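Local coordinates for Trm112p-like protein (Encephalitozoon cuniculi, PDB 3Q87) that binds zinc and probably activates partner methyltransferases, forming with Mtq2 the complex that methylates the translation termination factor eRF1, at residues F63-L68 against E88-I93. Sequence-based numbering, arbitrary orientation.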
# COMPACT_ATOMS: atom_id res chain seq x y z
N PHE A 63 -23.81 -10.17 4.12
CA PHE A 63 -22.81 -11.21 3.91
C PHE A 63 -22.71 -12.11 5.13
O PHE A 63 -22.40 -11.66 6.23
CB PHE A 63 -21.45 -10.61 3.59
CG PHE A 63 -20.33 -11.61 3.56
CD1 PHE A 63 -20.08 -12.36 2.42
CD2 PHE A 63 -19.53 -11.81 4.67
CE1 PHE A 63 -19.04 -13.28 2.38
CE2 PHE A 63 -18.49 -12.73 4.64
CZ PHE A 63 -18.25 -13.46 3.49
N HIS A 64 -22.95 -13.40 4.94
CA HIS A 64 -23.01 -14.32 6.07
C HIS A 64 -21.84 -15.30 6.12
O HIS A 64 -21.84 -16.22 6.93
CB HIS A 64 -24.34 -15.05 6.06
CG HIS A 64 -25.50 -14.17 5.71
ND1 HIS A 64 -26.06 -13.29 6.61
CD2 HIS A 64 -26.17 -14.00 4.54
CE1 HIS A 64 -27.04 -12.63 6.02
NE2 HIS A 64 -27.13 -13.04 4.77
N GLY A 65 -20.84 -15.09 5.27
CA GLY A 65 -19.68 -15.96 5.23
C GLY A 65 -18.86 -15.88 6.50
O GLY A 65 -18.16 -16.83 6.87
N ARG A 66 -18.95 -14.74 7.17
CA ARG A 66 -18.26 -14.52 8.43
C ARG A 66 -19.03 -13.45 9.20
O ARG A 66 -19.78 -12.69 8.60
CB ARG A 66 -16.82 -14.07 8.17
CG ARG A 66 -15.81 -14.65 9.13
CD ARG A 66 -14.39 -14.42 8.64
NE ARG A 66 -14.10 -15.16 7.42
CZ ARG A 66 -13.44 -16.32 7.39
NH1 ARG A 66 -13.02 -16.88 8.52
NH2 ARG A 66 -13.21 -16.93 6.23
N GLU A 67 -18.88 -13.41 10.52
CA GLU A 67 -19.73 -12.53 11.32
C GLU A 67 -19.07 -12.02 12.61
O GLU A 67 -18.22 -12.68 13.20
CB GLU A 67 -21.05 -13.24 11.66
CG GLU A 67 -21.75 -13.88 10.46
CD GLU A 67 -23.26 -13.93 10.61
OE1 GLU A 67 -23.74 -14.20 11.74
OE2 GLU A 67 -23.96 -13.70 9.60
N LEU A 68 -19.48 -10.82 13.02
CA LEU A 68 -19.09 -10.26 14.32
C LEU A 68 -20.33 -9.95 15.13
O LEU A 68 -21.43 -9.89 14.59
CB LEU A 68 -18.27 -8.98 14.16
CG LEU A 68 -16.81 -9.10 13.76
CD1 LEU A 68 -16.17 -7.72 13.81
CD2 LEU A 68 -16.06 -10.09 14.67
N GLU A 88 -10.09 -12.40 12.01
CA GLU A 88 -10.84 -13.30 11.16
C GLU A 88 -11.82 -12.51 10.30
O GLU A 88 -12.04 -12.83 9.13
CB GLU A 88 -11.57 -14.32 12.04
CG GLU A 88 -12.23 -15.47 11.30
CD GLU A 88 -12.77 -16.52 12.25
OE1 GLU A 88 -12.07 -16.85 13.23
OE2 GLU A 88 -13.90 -17.02 12.01
N PHE A 89 -12.42 -11.48 10.88
CA PHE A 89 -13.34 -10.63 10.13
C PHE A 89 -12.57 -9.74 9.16
O PHE A 89 -12.96 -9.59 8.00
CB PHE A 89 -14.18 -9.79 11.11
CG PHE A 89 -15.26 -8.96 10.46
CD1 PHE A 89 -16.46 -9.53 10.08
CD2 PHE A 89 -15.08 -7.59 10.27
CE1 PHE A 89 -17.46 -8.76 9.50
CE2 PHE A 89 -16.07 -6.81 9.69
CZ PHE A 89 -17.27 -7.40 9.30
N LEU A 90 -11.47 -9.17 9.62
CA LEU A 90 -10.77 -8.15 8.84
C LEU A 90 -9.88 -8.74 7.73
O LEU A 90 -9.59 -8.08 6.74
CB LEU A 90 -9.96 -7.23 9.76
CG LEU A 90 -10.77 -6.32 10.71
CD1 LEU A 90 -9.85 -5.54 11.64
CD2 LEU A 90 -11.68 -5.36 9.94
N PHE A 91 -9.47 -9.99 7.91
CA PHE A 91 -8.59 -10.65 6.97
C PHE A 91 -9.29 -11.79 6.27
O PHE A 91 -8.81 -12.29 5.26
CB PHE A 91 -7.34 -11.18 7.67
CG PHE A 91 -6.35 -10.11 8.04
CD1 PHE A 91 -5.34 -9.75 7.16
CD2 PHE A 91 -6.44 -9.45 9.26
CE1 PHE A 91 -4.43 -8.75 7.49
CE2 PHE A 91 -5.54 -8.45 9.59
CZ PHE A 91 -4.53 -8.10 8.71
N GLY A 92 -10.43 -12.20 6.81
CA GLY A 92 -11.12 -13.39 6.33
C GLY A 92 -12.26 -13.10 5.38
O GLY A 92 -12.99 -14.00 4.99
N ILE A 93 -12.41 -11.83 5.01
CA ILE A 93 -13.41 -11.45 4.03
C ILE A 93 -12.77 -10.64 2.92
O ILE A 93 -11.91 -9.81 3.18
CB ILE A 93 -14.51 -10.58 4.65
CG1 ILE A 93 -15.20 -11.32 5.80
CG2 ILE A 93 -15.53 -10.18 3.59
CD1 ILE A 93 -16.23 -10.47 6.53
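G92 O receives a weak hydrogen bond from R66 NE at 2.9 Å. The bond is bent. R66 NH2 also lies 3.2 Å from G92 O. The contact sits where the helices of the Trm112 fold meet the two-stranded antiparallel sheet of strands 26-29 and 93-96, away from the zinc site. It joins the loop between helices 42-59 and 70-78 to helix 84-91 and the first residue of strand 93-96, which follows it. The R66 chain bends at chi3 (-67°), which turns the guanidinium across the G92 backbone. G92 CA then lies over one guanidinium face, nearer its edge than its centre. The E88 chain runs nearly perpendicular to that of R66. Its OE2 makes a long salt bridge of 3.6 Å to R66 NH1. The carboxylate and guanidinium planes are 86° apart, so the two groups do not pair side by side.

Apolar contacts lie on either side of R66 along the loop. The F63 ring and the I93 side chain run past one another head to tail, with F63 CE2 3.7 Å from I93 CD1. F63 and R66 also touch strand 26-29. L68 covers one face of the F89 ring, and helix 42-59 adds L56 against F89 and V57 against L68. L68 CD1 makes a CH-pi contact, 4.0 Å from the F89 ring centroid and 24° off the ring normal.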